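Local atomic coordinates of GphF (Cystobacter violaceus, PDB entry 6MFC), a protein that probably decarboxylates an acyl substrate to supply the starter unit for polyketide biosynthesis, on a GNAT fold more often used for acetyl transfer. Residues H26-A31 / W70-E75; D35-C40 / A53-L58; E43-P48 / V119-R124; A96-L101 / G200-D205; P182-H187 / V213-A218. One frame throughout, in Å; residues are numbered along the deposited sequence.

Contact 1. Residues H26-A31 / W70-E75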
# COMPACT_ATOMS: atom_id res chain seq x y z
N HIS A 26 -21.63 5.79 0.42
CA HIS A 26 -20.20 5.88 0.68
C HIS A 26 -19.84 7.25 1.27
O HIS A 26 -20.47 8.25 0.94
CB HIS A 26 -19.40 5.64 -0.60
CG HIS A 26 -19.36 6.82 -1.52
ND1 HIS A 26 -20.50 7.48 -1.93
CD2 HIS A 26 -18.32 7.45 -2.11
CE1 HIS A 26 -20.16 8.47 -2.73
NE2 HIS A 26 -18.85 8.48 -2.85
N ARG A 27 -18.83 7.26 2.13
CA ARG A 27 -18.32 8.51 2.70
C ARG A 27 -16.87 8.31 3.10
O ARG A 27 -16.54 7.35 3.81
CB ARG A 27 -19.15 8.95 3.91
CG ARG A 27 -18.50 10.07 4.71
CD ARG A 27 -19.46 10.68 5.72
NE ARG A 27 -18.79 11.65 6.59
CZ ARG A 27 -18.40 11.40 7.83
NH1 ARG A 27 -18.62 10.21 8.37
NH2 ARG A 27 -17.80 12.34 8.54
N ILE A 28 -16.00 9.20 2.63
CA ILE A 28 -14.57 9.15 2.92
C ILE A 28 -14.22 10.33 3.81
O ILE A 28 -14.60 11.47 3.52
CB ILE A 28 -13.74 9.16 1.63
CG1 ILE A 28 -13.88 7.82 0.90
CG2 ILE A 28 -12.28 9.46 1.93
CD1 ILE A 28 -13.08 7.73 -0.38
N ARG A 29 -13.51 10.06 4.90
CA ARG A 29 -13.07 11.09 5.83
C ARG A 29 -11.70 10.71 6.37
O ARG A 29 -11.23 9.58 6.20
CB ARG A 29 -14.07 11.26 6.98
CG ARG A 29 -14.29 10.01 7.81
CD ARG A 29 -15.04 10.32 9.10
NE ARG A 29 -15.26 9.12 9.90
CZ ARG A 29 -14.38 8.61 10.75
NH1 ARG A 29 -13.20 9.20 10.91
NH2 ARG A 29 -14.67 7.52 11.44
N HIS A 30 -11.05 11.67 7.02
CA HIS A 30 -9.75 11.41 7.62
C HIS A 30 -9.87 10.41 8.76
O HIS A 30 -10.89 10.35 9.46
CB HIS A 30 -9.12 12.71 8.13
CG HIS A 30 -8.46 13.53 7.07
ND1 HIS A 30 -7.53 13.01 6.20
CD2 HIS A 30 -8.59 14.84 6.74
CE1 HIS A 30 -7.12 13.96 5.38
NE2 HIS A 30 -7.75 15.08 5.68
N ALA A 31 -8.82 9.62 8.94
CA ALA A 31 -8.79 8.68 10.05
C ALA A 31 -8.59 9.43 11.36
O ALA A 31 -7.80 10.37 11.44
CB ALA A 31 -7.68 7.65 9.85
N TRP A 70 -7.10 8.08 5.46
CA TRP A 70 -8.53 8.17 5.21
C TRP A 70 -9.21 6.83 5.48
O TRP A 70 -8.58 5.77 5.40
CB TRP A 70 -8.84 8.59 3.77
CG TRP A 70 -8.36 9.96 3.42
CD1 TRP A 70 -9.09 11.11 3.44
CD2 TRP A 70 -7.04 10.33 3.01
NE1 TRP A 70 -8.31 12.18 3.06
CE2 TRP A 70 -7.04 11.72 2.79
CE3 TRP A 70 -5.86 9.61 2.80
CZ2 TRP A 70 -5.91 12.41 2.37
CZ3 TRP A 70 -4.73 10.30 2.38
CH2 TRP A 70 -4.77 11.69 2.18
N VAL A 71 -10.49 6.90 5.81
CA VAL A 71 -11.33 5.72 5.97
C VAL A 71 -12.52 5.84 5.02
O VAL A 71 -12.97 6.95 4.70
CB VAL A 71 -11.81 5.53 7.42
CG1 VAL A 71 -10.64 5.25 8.34
CG2 VAL A 71 -12.58 6.76 7.89
N LEU A 72 -13.00 4.70 4.55
CA LEU A 72 -14.19 4.63 3.71
C LEU A 72 -15.31 3.97 4.49
O LEU A 72 -15.13 2.87 5.04
CB LEU A 72 -13.91 3.86 2.42
CG LEU A 72 -15.10 3.58 1.50
CD1 LEU A 72 -15.90 4.85 1.23
CD2 LEU A 72 -14.63 2.97 0.20
N LEU A 73 -16.46 4.63 4.55
CA LEU A 73 -17.60 4.17 5.33
C LEU A 73 -18.66 3.59 4.42
O LEU A 73 -19.08 4.24 3.45
CB LEU A 73 -18.19 5.31 6.17
CG LEU A 73 -17.25 5.96 7.18
CD1 LEU A 73 -18.00 7.00 7.99
CD2 LEU A 73 -16.64 4.91 8.09
N HIS A 74 -19.10 2.37 4.72
CA HIS A 74 -20.22 1.74 4.02
C HIS A 74 -21.12 1.10 5.06
O HIS A 74 -20.66 0.26 5.85
CB HIS A 74 -19.72 0.70 3.01
CG HIS A 74 -20.82 0.08 2.20
ND1 HIS A 74 -21.53 0.77 1.25
CD2 HIS A 74 -21.33 -1.17 2.22
CE1 HIS A 74 -22.43 -0.02 0.70
NE2 HIS A 74 -22.33 -1.21 1.27
N GLU A 75 -22.39 1.49 5.07
CA GLU A 75 -23.36 1.03 6.07
C GLU A 75 -22.89 1.38 7.48
O GLU A 75 -23.08 0.61 8.43
CB GLU A 75 -23.62 -0.48 5.93
CG GLU A 75 -24.04 -0.92 4.54
CD GLU A 75 -25.48 -0.55 4.22
OE1 GLU A 75 -26.25 -0.29 5.16
OE2 GLU A 75 -25.84 -0.52 3.02
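I28 and L72 form the apolar centre: CG1 of I28 meets CD1 of L72 at 3.6 Å, while CG2 of I28 turns to W70 CD1, 3.9 Å away. They form an antiparallel non-hydrogen-bonded pair, where branched apolar side chains can close over one face of the sheet. On the other face V71 CG2 sits 3.8 Å above the centre of the R29 guanidinium. R29 reaches it with CG between the backbone N and the carbonyl carbon (chi1 60°) and an extended chain that crosses the valine, CG touching V71 CG2. The flanking backbone bonds run from V71 N to R29 O (2.8 Å) and from R29 N to V71 O (3.2 Å). At the polar edge H30 ND1 lies over one face of the W70 indole, off-centre, planes at 33°, neither stacked nor edge-to-face, and is hydrogen-bonded to C69 O; R29 goes on to a salt bridge with D35. Strand 27-30 edges the sheet, 70-74 separating it from 77-87; I28 and L72 pack on L132 of helix 128-140.

Contact 2. Residues D35-C40 / A53-L58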
# COMPACT_ATOMS: atom_id res chain seq x y z
N ASP A 35 -11.10 5.67 15.68
CA ASP A 35 -11.36 4.57 14.77
C ASP A 35 -10.39 3.41 14.92
O ASP A 35 -10.43 2.48 14.12
CB ASP A 35 -11.32 5.07 13.32
CG ASP A 35 -12.14 6.33 13.13
OD1 ASP A 35 -12.73 6.81 14.11
OD2 ASP A 35 -12.18 6.84 11.99
N LEU A 36 -9.53 3.46 15.94
CA LEU A 36 -8.45 2.48 16.05
C LEU A 36 -8.98 1.06 16.19
O LEU A 36 -8.43 0.13 15.60
CB LEU A 36 -7.55 2.84 17.23
CG LEU A 36 -6.32 1.97 17.47
CD1 LEU A 36 -5.43 1.94 16.24
CD2 LEU A 36 -5.55 2.48 18.67
N ASP A 37 -10.05 0.88 16.96
CA ASP A 37 -10.62 -0.46 17.13
C ASP A 37 -11.18 -0.99 15.82
O ASP A 37 -11.11 -2.20 15.55
CB ASP A 37 -11.69 -0.45 18.21
CG ASP A 37 -11.19 0.10 19.52
OD1 ASP A 37 -10.85 1.30 19.57
OD2 ASP A 37 -11.13 -0.67 20.51
N ALA A 38 -11.75 -0.11 14.99
CA ALA A 38 -12.24 -0.53 13.68
C ALA A 38 -11.09 -0.76 12.71
O ALA A 38 -11.14 -1.69 11.90
CB ALA A 38 -13.21 0.51 13.13
N LEU A 39 -10.05 0.08 12.78
CA LEU A 39 -8.90 -0.09 11.90
C LEU A 39 -8.17 -1.40 12.19
O LEU A 39 -7.65 -2.04 11.27
CB LEU A 39 -7.95 1.09 12.04
CG LEU A 39 -8.51 2.45 11.60
CD1 LEU A 39 -7.47 3.55 11.77
CD2 LEU A 39 -9.01 2.40 10.17
N CYS A 40 -8.13 -1.82 13.45
CA CYS A 40 -7.57 -3.12 13.78
C CYS A 40 -8.47 -4.25 13.30
O CYS A 40 -7.99 -5.28 12.81
CB CYS A 40 -7.33 -3.23 15.29
SG CYS A 40 -6.05 -2.13 15.93
N ALA A 53 -0.62 -5.41 10.78
CA ALA A 53 -0.03 -4.35 11.58
C ALA A 53 -0.55 -4.43 13.01
O ALA A 53 -1.70 -4.81 13.25
CB ALA A 53 -0.32 -2.98 10.98
N SER A 54 0.30 -4.06 13.96
CA SER A 54 -0.12 -4.03 15.34
C SER A 54 -1.00 -2.82 15.60
O SER A 54 -1.07 -1.88 14.79
CB SER A 54 1.09 -4.01 16.27
OG SER A 54 1.83 -2.81 16.11
N ARG A 55 -1.70 -2.84 16.73
CA ARG A 55 -2.46 -1.67 17.15
C ARG A 55 -1.55 -0.46 17.33
O ARG A 55 -1.96 0.67 17.06
CB ARG A 55 -3.22 -1.97 18.44
CG ARG A 55 -4.21 -0.88 18.85
CD ARG A 55 -4.79 -1.14 20.23
NE ARG A 55 -6.00 -0.37 20.47
CZ ARG A 55 -6.71 -0.42 21.59
NH1 ARG A 55 -7.80 0.32 21.73
NH2 ARG A 55 -6.33 -1.21 22.59
N ALA A 56 -0.31 -0.69 17.78
CA ALA A 56 0.63 0.41 17.96
C ALA A 56 1.02 1.02 16.62
O ALA A 56 1.10 2.25 16.50
CB ALA A 56 1.86 -0.08 18.72
N GLU A 57 1.28 0.18 15.61
CA GLU A 57 1.67 0.71 14.31
C GLU A 57 0.51 1.44 13.64
O GLU A 57 0.71 2.50 13.04
CB GLU A 57 2.17 -0.42 13.41
CG GLU A 57 2.43 0.01 11.97
CD GLU A 57 3.50 1.09 11.86
OE1 GLU A 57 4.41 1.12 12.71
OE2 GLU A 57 3.42 1.91 10.92
N LEU A 58 -0.70 0.89 13.73
CA LEU A 58 -1.86 1.56 13.15
C LEU A 58 -2.09 2.92 13.81
O LEU A 58 -2.46 3.89 13.14
CB LEU A 58 -3.10 0.68 13.27
CG LEU A 58 -3.14 -0.52 12.34
CD1 LEU A 58 -4.49 -1.23 12.41
CD2 LEU A 58 -2.82 -0.10 10.91
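R55 lies across L36 and C40. Its CB touches SG of C40 at 3.8 Å. CG lies between two neighbours, 3.6 Å from L36 CD2 and 3.7 Å from C40 SG. CD keeps to the same leucine methyl, and NE then reaches L36 CD2 at 3.4 Å, with L36 CG at the edge of the guanidinium, in its plane. This course follows from an extended chain that begins with CG anti to the backbone N (chi1 -171°), and it crosses the leucine at about a right angle. At the tip NH1 is 3.7 Å from OD2 of D37, a long salt bridge: the carboxylate and guanidinium planes stand 77° apart, the oxygen lies well out of the guanidinium plane with no N-H pointing at it, and the attraction is probably one of charge alone. A long arginine suits this exposed position because its methylenes cover apolar atoms while its charge stays at the surface. Deeper in, L58 brings CB to L36 CD1 (4.0 Å) and CD1 within 3.5 Å of the L39 carbonyl oxygen. S54 caps its own helix by accepting from E57 N at 3.1 Å. Helices 36-46 and 55-64 thereby share one apolar seam, and L39 and L58 carry it down onto Y83 of strand 77-87, with L39 also resting on V71 of strand 70-74.

Contact 3. Residues E43-P48 / V119-R124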
# COMPACT_ATOMS: atom_id res chain seq x y z
N GLU A 43 -8.04 -4.55 9.72
CA GLU A 43 -6.73 -5.14 9.46
C GLU A 43 -6.76 -6.66 9.62
O GLU A 43 -6.07 -7.38 8.89
CB GLU A 43 -5.69 -4.52 10.40
CG GLU A 43 -4.25 -4.94 10.13
CD GLU A 43 -3.62 -4.15 9.00
OE1 GLU A 43 -4.34 -3.41 8.29
OE2 GLU A 43 -2.39 -4.27 8.82
N ALA A 44 -7.56 -7.16 10.56
CA ALA A 44 -7.60 -8.59 10.81
C ALA A 44 -8.35 -9.34 9.71
O ALA A 44 -8.03 -10.50 9.42
CB ALA A 44 -8.22 -8.88 12.17
N ARG A 45 -9.35 -8.70 9.10
CA ARG A 45 -10.08 -9.32 8.01
C ARG A 45 -9.30 -9.31 6.71
O ARG A 45 -9.45 -10.22 5.88
CB ARG A 45 -11.43 -8.63 7.81
CG ARG A 45 -12.43 -8.87 8.93
CD ARG A 45 -13.67 -8.01 8.76
NE ARG A 45 -14.89 -8.79 8.88
CZ ARG A 45 -15.59 -9.25 7.84
NH1 ARG A 45 -15.18 -8.99 6.60
NH2 ARG A 45 -16.69 -9.96 8.04
N CYS A 46 -8.46 -8.29 6.50
CA CYS A 46 -7.76 -8.18 5.22
C CYS A 46 -6.47 -8.99 5.18
O CYS A 46 -6.05 -9.40 4.10
CB CYS A 46 -7.47 -6.71 4.92
SG CYS A 46 -8.94 -5.68 4.74
N TRP A 47 -5.85 -9.24 6.33
CA TRP A 47 -4.55 -9.88 6.35
C TRP A 47 -4.52 -11.03 7.35
O TRP A 47 -5.15 -10.96 8.41
CB TRP A 47 -3.45 -8.87 6.71
CG TRP A 47 -3.39 -7.71 5.77
CD1 TRP A 47 -4.01 -6.50 5.92
CD2 TRP A 47 -2.67 -7.65 4.54
NE1 TRP A 47 -3.71 -5.69 4.85
CE2 TRP A 47 -2.90 -6.37 3.99
CE3 TRP A 47 -1.86 -8.55 3.84
CZ2 TRP A 47 -2.34 -5.97 2.77
CZ3 TRP A 47 -1.31 -8.15 2.64
CH2 TRP A 47 -1.55 -6.88 2.12
N PRO A 48 -3.79 -12.10 7.03
CA PRO A 48 -3.55 -13.15 8.03
C PRO A 48 -2.60 -12.64 9.11
O PRO A 48 -1.91 -11.64 8.95
CB PRO A 48 -2.91 -14.28 7.22
CG PRO A 48 -2.29 -13.59 6.05
CD PRO A 48 -3.18 -12.43 5.73
N VAL A 119 -9.22 -2.95 1.97
CA VAL A 119 -10.65 -2.97 1.69
C VAL A 119 -11.20 -4.29 2.19
O VAL A 119 -10.61 -5.35 1.94
CB VAL A 119 -10.95 -2.78 0.19
CG1 VAL A 119 -12.46 -2.73 -0.04
CG2 VAL A 119 -10.29 -1.51 -0.33
N ASP A 120 -12.32 -4.24 2.91
CA ASP A 120 -12.88 -5.44 3.52
C ASP A 120 -13.16 -6.48 2.45
O ASP A 120 -13.73 -6.15 1.40
CB ASP A 120 -14.16 -5.09 4.28
CG ASP A 120 -14.62 -6.22 5.19
OD1 ASP A 120 -14.90 -7.33 4.69
OD2 ASP A 120 -14.71 -5.99 6.42
N PRO A 121 -12.76 -7.74 2.65
CA PRO A 121 -13.01 -8.77 1.63
C PRO A 121 -14.47 -8.99 1.31
O PRO A 121 -14.78 -9.54 0.25
CB PRO A 121 -12.38 -10.03 2.24
CG PRO A 121 -11.36 -9.51 3.20
CD PRO A 121 -11.94 -8.25 3.77
N ALA A 122 -15.39 -8.57 2.19
CA ALA A 122 -16.81 -8.73 1.93
C ALA A 122 -17.38 -7.66 1.00
O ALA A 122 -18.53 -7.79 0.57
CB ALA A 122 -17.59 -8.73 3.25
N VAL A 123 -16.61 -6.62 0.69
CA VAL A 123 -17.10 -5.53 -0.15
C VAL A 123 -16.21 -5.39 -1.38
O VAL A 123 -15.91 -4.27 -1.82
CB VAL A 123 -17.17 -4.21 0.64
CG1 VAL A 123 -18.25 -3.31 0.07
CG2 VAL A 123 -17.41 -4.48 2.11
N ARG A 124 -15.76 -6.52 -1.94
CA ARG A 124 -14.89 -6.46 -3.10
C ARG A 124 -15.66 -6.15 -4.38
O ARG A 124 -15.11 -5.51 -5.29
CB ARG A 124 -14.12 -7.78 -3.26
CG ARG A 124 -13.14 -8.07 -2.13
CD ARG A 124 -12.28 -6.85 -1.84
NE ARG A 124 -11.35 -7.10 -0.74
CZ ARG A 124 -10.04 -7.27 -0.89
NH1 ARG A 124 -9.50 -7.23 -2.10
NH2 ARG A 124 -9.27 -7.49 0.17
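C46 and P121 meet where the packing is close, at the end of helix 36-46. SG of C46 lies 3.3 Å from the V119 carbonyl oxygen, and the same atom rests on P121 CD at 4.1 Å. Beside it P121 CG comes to 3.4 Å from the carbonyl oxygen of R45. A small, unbranched thiol suits this place because it lets the loop backbone come close to the helix end, and the compact proline ring packs against the same sulfur and the R45 carbonyl. The loop is also braced from within: D120 OD1 accepts from A122 N (2.8 Å, 168°) through the lone pair turned away from its other oxygen, an Asx turn, and D120 O takes V123 N. It joins strand 111-119 to helix 128-140, the connection that in GNAT enzymes usually holds the pyrophosphate of coenzyme A. W47, just past the helix, is tied through NE1 to N118 OD1 on the same strand. Toward solvent the contact is polar. R45, its chain bent at the CG-CD bond (chi3 130°), swings NH1 to the D120 carboxylate in a salt bridge whose planes lie 40° apart; the modelled length of 2.5 Å between NH1 and D120 OD1 is doubtful. Past it the packing is loose, A122 CB merely approaching R45 NH1 at 4.1 Å.

Contact 4. Residues A96-L101 / G200-D205. With GOL (glycerol), chain D.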
# COMPACT_ATOMS: atom_id res chain seq x y z
N ALA A 96 14.92 -0.48 2.27
CA ALA A 96 14.07 -0.19 3.41
C ALA A 96 13.37 -1.46 3.88
O ALA A 96 12.97 -2.30 3.07
CB ALA A 96 13.03 0.87 3.07
N ARG A 97 13.24 -1.61 5.20
CA ARG A 97 12.50 -2.70 5.79
C ARG A 97 11.06 -2.27 6.06
O ARG A 97 10.76 -1.08 6.20
CB ARG A 97 13.16 -3.16 7.10
CG ARG A 97 14.61 -3.59 6.93
CD ARG A 97 14.73 -5.03 6.46
NE ARG A 97 14.69 -5.97 7.58
CZ ARG A 97 15.01 -7.26 7.49
NH1 ARG A 97 15.41 -7.76 6.33
NH2 ARG A 97 14.95 -8.04 8.56
N HIS A 98 10.16 -3.25 6.10
CA HIS A 98 8.74 -2.96 6.31
C HIS A 98 8.50 -2.38 7.70
O HIS A 98 7.70 -1.45 7.86
CB HIS A 98 7.90 -4.22 6.10
CG HIS A 98 6.43 -3.98 6.16
ND1 HIS A 98 5.78 -3.09 5.33
CD2 HIS A 98 5.47 -4.53 6.95
CE1 HIS A 98 4.49 -3.09 5.61
NE2 HIS A 98 4.27 -3.95 6.59
N SER A 99 9.17 -2.93 8.71
CA SER A 99 8.95 -2.49 10.08
C SER A 99 9.63 -1.16 10.37
O SER A 99 9.13 -0.37 11.17
CB SER A 99 9.42 -3.56 11.06
OG SER A 99 10.74 -3.98 10.75
N GLU A 100 10.77 -0.91 9.74
CA GLU A 100 11.58 0.28 10.03
C GLU A 100 11.29 1.39 9.01
O GLU A 100 12.18 1.90 8.34
CB GLU A 100 13.06 -0.08 10.03
CG GLU A 100 13.35 -1.52 10.43
CD GLU A 100 14.79 -1.91 10.20
OE1 GLU A 100 15.62 -1.00 9.97
OE2 GLU A 100 15.11 -3.12 10.23
N LEU A 101 10.01 1.77 8.91
CA LEU A 101 9.58 2.74 7.92
C LEU A 101 9.31 4.13 8.46
O LEU A 101 9.28 5.08 7.68
CB LEU A 101 8.32 2.25 7.20
CG LEU A 101 8.51 1.24 6.07
CD1 LEU A 101 7.18 0.96 5.38
CD2 LEU A 101 9.54 1.74 5.07
N GLY A 200 14.45 -8.72 0.75
CA GLY A 200 14.29 -8.81 2.20
C GLY A 200 13.50 -7.67 2.80
O GLY A 200 13.68 -7.36 3.98
N TYR A 201 12.62 -7.04 2.02
CA TYR A 201 11.82 -5.94 2.53
C TYR A 201 10.92 -6.39 3.68
O TYR A 201 10.77 -5.67 4.68
CB TYR A 201 10.98 -5.34 1.40
CG TYR A 201 9.91 -4.37 1.86
CD1 TYR A 201 10.19 -3.02 2.04
CD2 TYR A 201 8.61 -4.80 2.11
CE1 TYR A 201 9.22 -2.13 2.45
CE2 TYR A 201 7.63 -3.92 2.53
CZ TYR A 201 7.94 -2.59 2.69
OH TYR A 201 6.96 -1.71 3.11
N ARG A 202 10.32 -7.57 3.56
CA ARG A 202 9.34 -8.06 4.52
C ARG A 202 9.55 -9.56 4.68
O ARG A 202 8.87 -10.37 4.05
CB ARG A 202 7.92 -7.74 4.06
CG ARG A 202 6.84 -7.88 5.12
CD ARG A 202 5.51 -7.40 4.57
NE ARG A 202 4.45 -7.42 5.57
CZ ARG A 202 3.20 -7.05 5.33
NH1 ARG A 202 2.84 -6.63 4.12
NH2 ARG A 202 2.29 -7.09 6.30
N PRO A 203 10.50 -9.96 5.53
CA PRO A 203 10.88 -11.38 5.60
C PRO A 203 9.74 -12.32 5.96
O PRO A 203 9.80 -13.50 5.61
CB PRO A 203 11.97 -11.40 6.68
CG PRO A 203 12.54 -10.02 6.66
CD PRO A 203 11.38 -9.11 6.37
N GLU A 204 8.70 -11.84 6.65
CA GLU A 204 7.56 -12.69 6.96
C GLU A 204 6.63 -12.89 5.77
O GLU A 204 5.74 -13.75 5.83
CB GLU A 204 6.77 -12.12 8.14
CG GLU A 204 6.13 -10.76 7.89
CD GLU A 204 7.07 -9.61 8.20
OE1 GLU A 204 8.29 -9.84 8.34
OE2 GLU A 204 6.58 -8.47 8.32
N ASP A 205 6.82 -12.13 4.69
CA ASP A 205 6.02 -12.28 3.47
C ASP A 205 6.68 -13.35 2.61
O ASP A 205 7.39 -13.08 1.64
CB ASP A 205 5.91 -10.94 2.75
CG ASP A 205 4.82 -10.93 1.70
OD1 ASP A 205 4.17 -11.98 1.50
OD2 ASP A 205 4.61 -9.87 1.07
C1 GOL D . 1.05 -2.93 6.07
O1 GOL D . 0.04 -2.17 5.48
C2 GOL D . 0.38 -3.84 7.12
O2 GOL D . 1.31 -4.56 7.86
C3 GOL D . -0.57 -4.75 6.30
O3 GOL D . 0.17 -5.22 5.22
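Two loops meet beside a bound glycerol, probably from the crystallisation liquor, which H98 and R202 contact together. The R202 guanidinium lies flat on the H98 ring, centres 4.0 Å apart and planes at 28°, and both its terminal nitrogens donate to glycerol O3, NH2 from 3.0 Å. H98 ND1 shares a nearly straight hydrogen bond with Y201 OH (2.9 Å, 170°), which with the stack fixes the ring's rotation; in this crystal NE2 adds another to glycerol O2. Histidine, polar at two edges, suits this. Its CB sits over the face of Y201, 4.0 Å from the ring centroid, and its backbone N bonds to Y201 O at 2.9 Å. Y201 OH also meets L101 CD1. P203 CG lies over one face of the R97 guanidinium. Residues 96-101 connect strand 77-87 to 111-119; 200-205, with a type I turn from R202 to D205, lies between strands 193-198 and 212-218. L101 packs on L115 of strand 111-119, and the L115 carbonyl oxygen is also hydrogen-bonded to the glycerol.

Contact 5. Residues P182-H187 / V213-A218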
# COMPACT_ATOMS: atom_id res chain seq x y z
N PRO A 182 -2.45 -9.87 -9.81
CA PRO A 182 -3.61 -9.02 -9.46
C PRO A 182 -3.27 -7.91 -8.48
O PRO A 182 -3.76 -6.79 -8.63
CB PRO A 182 -4.61 -10.01 -8.87
CG PRO A 182 -4.20 -11.34 -9.42
CD PRO A 182 -2.71 -11.29 -9.53
N VAL A 183 -2.44 -8.20 -7.47
CA VAL A 183 -2.09 -7.19 -6.49
C VAL A 183 -1.20 -6.12 -7.11
O VAL A 183 -1.30 -4.94 -6.76
CB VAL A 183 -1.41 -7.84 -5.27
CG1 VAL A 183 -1.30 -6.85 -4.13
CG2 VAL A 183 -2.19 -9.08 -4.84
N LEU A 184 -0.33 -6.49 -8.05
CA LEU A 184 0.49 -5.50 -8.74
C LEU A 184 -0.29 -4.80 -9.84
O LEU A 184 -0.18 -3.58 -10.00
CB LEU A 184 1.74 -6.16 -9.31
CG LEU A 184 3.02 -5.93 -8.49
CD1 LEU A 184 4.22 -6.58 -9.15
CD2 LEU A 184 3.25 -4.44 -8.29
N GLY A 185 -1.10 -5.55 -10.60
CA GLY A 185 -1.93 -4.94 -11.63
C GLY A 185 -2.89 -3.90 -11.10
O GLY A 185 -3.40 -3.09 -11.88
N PHE A 186 -3.17 -3.92 -9.80
CA PHE A 186 -3.98 -2.87 -9.19
C PHE A 186 -3.32 -1.51 -9.35
O PHE A 186 -3.97 -0.52 -9.70
CB PHE A 186 -4.22 -3.19 -7.72
CG PHE A 186 -4.98 -2.12 -6.97
CD1 PHE A 186 -6.32 -1.90 -7.23
CD2 PHE A 186 -4.35 -1.35 -6.01
CE1 PHE A 186 -7.01 -0.92 -6.54
CE2 PHE A 186 -5.04 -0.37 -5.32
CZ PHE A 186 -6.37 -0.16 -5.59
N HIS A 187 -2.01 -1.44 -9.10
CA HIS A 187 -1.29 -0.18 -9.27
C HIS A 187 -0.87 0.03 -10.72
O HIS A 187 -0.95 1.15 -11.24
CB HIS A 187 -0.07 -0.13 -8.35
CG HIS A 187 -0.42 -0.11 -6.90
ND1 HIS A 187 -0.75 1.06 -6.23
CD2 HIS A 187 -0.49 -1.10 -5.98
CE1 HIS A 187 -1.00 0.78 -4.97
NE2 HIS A 187 -0.85 -0.52 -4.78
N VAL A 213 7.96 -4.81 -4.06
CA VAL A 213 8.00 -4.16 -5.36
C VAL A 213 7.65 -2.69 -5.18
O VAL A 213 6.59 -2.36 -4.65
CB VAL A 213 7.05 -4.84 -6.36
CG1 VAL A 213 7.01 -4.06 -7.67
CG2 VAL A 213 7.48 -6.28 -6.60
N ILE A 214 8.54 -1.81 -5.64
CA ILE A 214 8.32 -0.37 -5.56
C ILE A 214 7.47 0.06 -6.76
O ILE A 214 7.88 -0.12 -7.91
CB ILE A 214 9.64 0.40 -5.52
CG1 ILE A 214 10.45 0.02 -4.28
CG2 ILE A 214 9.39 1.90 -5.56
CD1 ILE A 214 11.79 0.71 -4.19
N VAL A 215 6.30 0.61 -6.48
CA VAL A 215 5.44 1.20 -7.51
C VAL A 215 5.48 2.71 -7.35
O VAL A 215 5.60 3.24 -6.24
CB VAL A 215 4.00 0.67 -7.42
CG1 VAL A 215 3.97 -0.83 -7.66
CG2 VAL A 215 3.38 1.00 -6.07
N ILE A 216 5.41 3.42 -8.48
CA ILE A 216 5.50 4.87 -8.50
C ILE A 216 4.35 5.42 -9.32
O ILE A 216 4.23 5.11 -10.51
CB ILE A 216 6.85 5.37 -9.07
CG1 ILE A 216 8.01 4.83 -8.23
CG2 ILE A 216 6.88 6.88 -9.11
CD1 ILE A 216 9.37 5.26 -8.75
N HIS A 217 3.50 6.23 -8.69
CA HIS A 217 2.40 6.92 -9.36
C HIS A 217 2.85 8.35 -9.63
O HIS A 217 2.74 9.22 -8.76
CB HIS A 217 1.13 6.89 -8.53
CG HIS A 217 0.47 5.55 -8.45
ND1 HIS A 217 -0.49 5.14 -9.34
CD2 HIS A 217 0.62 4.54 -7.57
CE1 HIS A 217 -0.90 3.92 -9.02
NE2 HIS A 217 -0.23 3.53 -7.95
N ALA A 218 3.36 8.60 -10.84
CA ALA A 218 3.67 9.96 -11.24
C ALA A 218 2.40 10.80 -11.25
O ALA A 218 1.31 10.31 -11.55
CB ALA A 218 4.33 9.98 -12.62
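The helical segment 182-187 runs nearly parallel to strand 213-218, at 22°, with the two axes 9.9 Å apart at their closest. Alternation along the strand turns V213, V215 and H217 to the helix while I214 and I216 point the other way. L184 bridges the two valines with one methyl: its CD2 lies 3.7 Å from V215 CG1 and 3.8 Å from V213 CG1. Leucine is long enough to reach the strand, and the short branched valines let its methyl lie close to both. One turn on, V215 CG2 stands over one face of the H187 imidazole, 4.2 Å from the centroid, while F186 CD2 lies over the opposite face. H187 ND1 and H217 NE2 share a hydrogen bond of 3.1 Å in which either may be the donor; edges meet without either ring covering the other's face, planes at 60°. Two histidines can thus satisfy one nitrogen of each where hydrocarbon presses close. A pentaethylene glycol, probably from the crystallisation liquor, lies by the H187 side chain, nearest atoms about 3 Å apart. Such helix-on-sheet packing is typical of alpha/beta proteins, here in the C-terminal half of the GNAT fold.

In the fold
Contacts 1, 2 and 3 form a continuous chain of touches. R29 of contact 1 makes a salt bridge with D35 of contact 2 (NH2 to OD2 2.6 Å), and E43 of contact 3 probably receives a hydrogen bond from A53 of contact 2 (OE2 to N 2.9 Å); contacts 2 and 3 share helix 36-46. Contacts 1 and 5 reach the same sheet. Contact 4 lies across the chain's centre from contact 1, about 28 Å between centres, yet its nearest atoms come within about 5 Å of contacts 2 and 3. Small molecules beside contacts 4 and 5, and a glycerol about 5 Å from the V119 side chain of contact 3, probably come from the crystallisation liquor but may mark pockets.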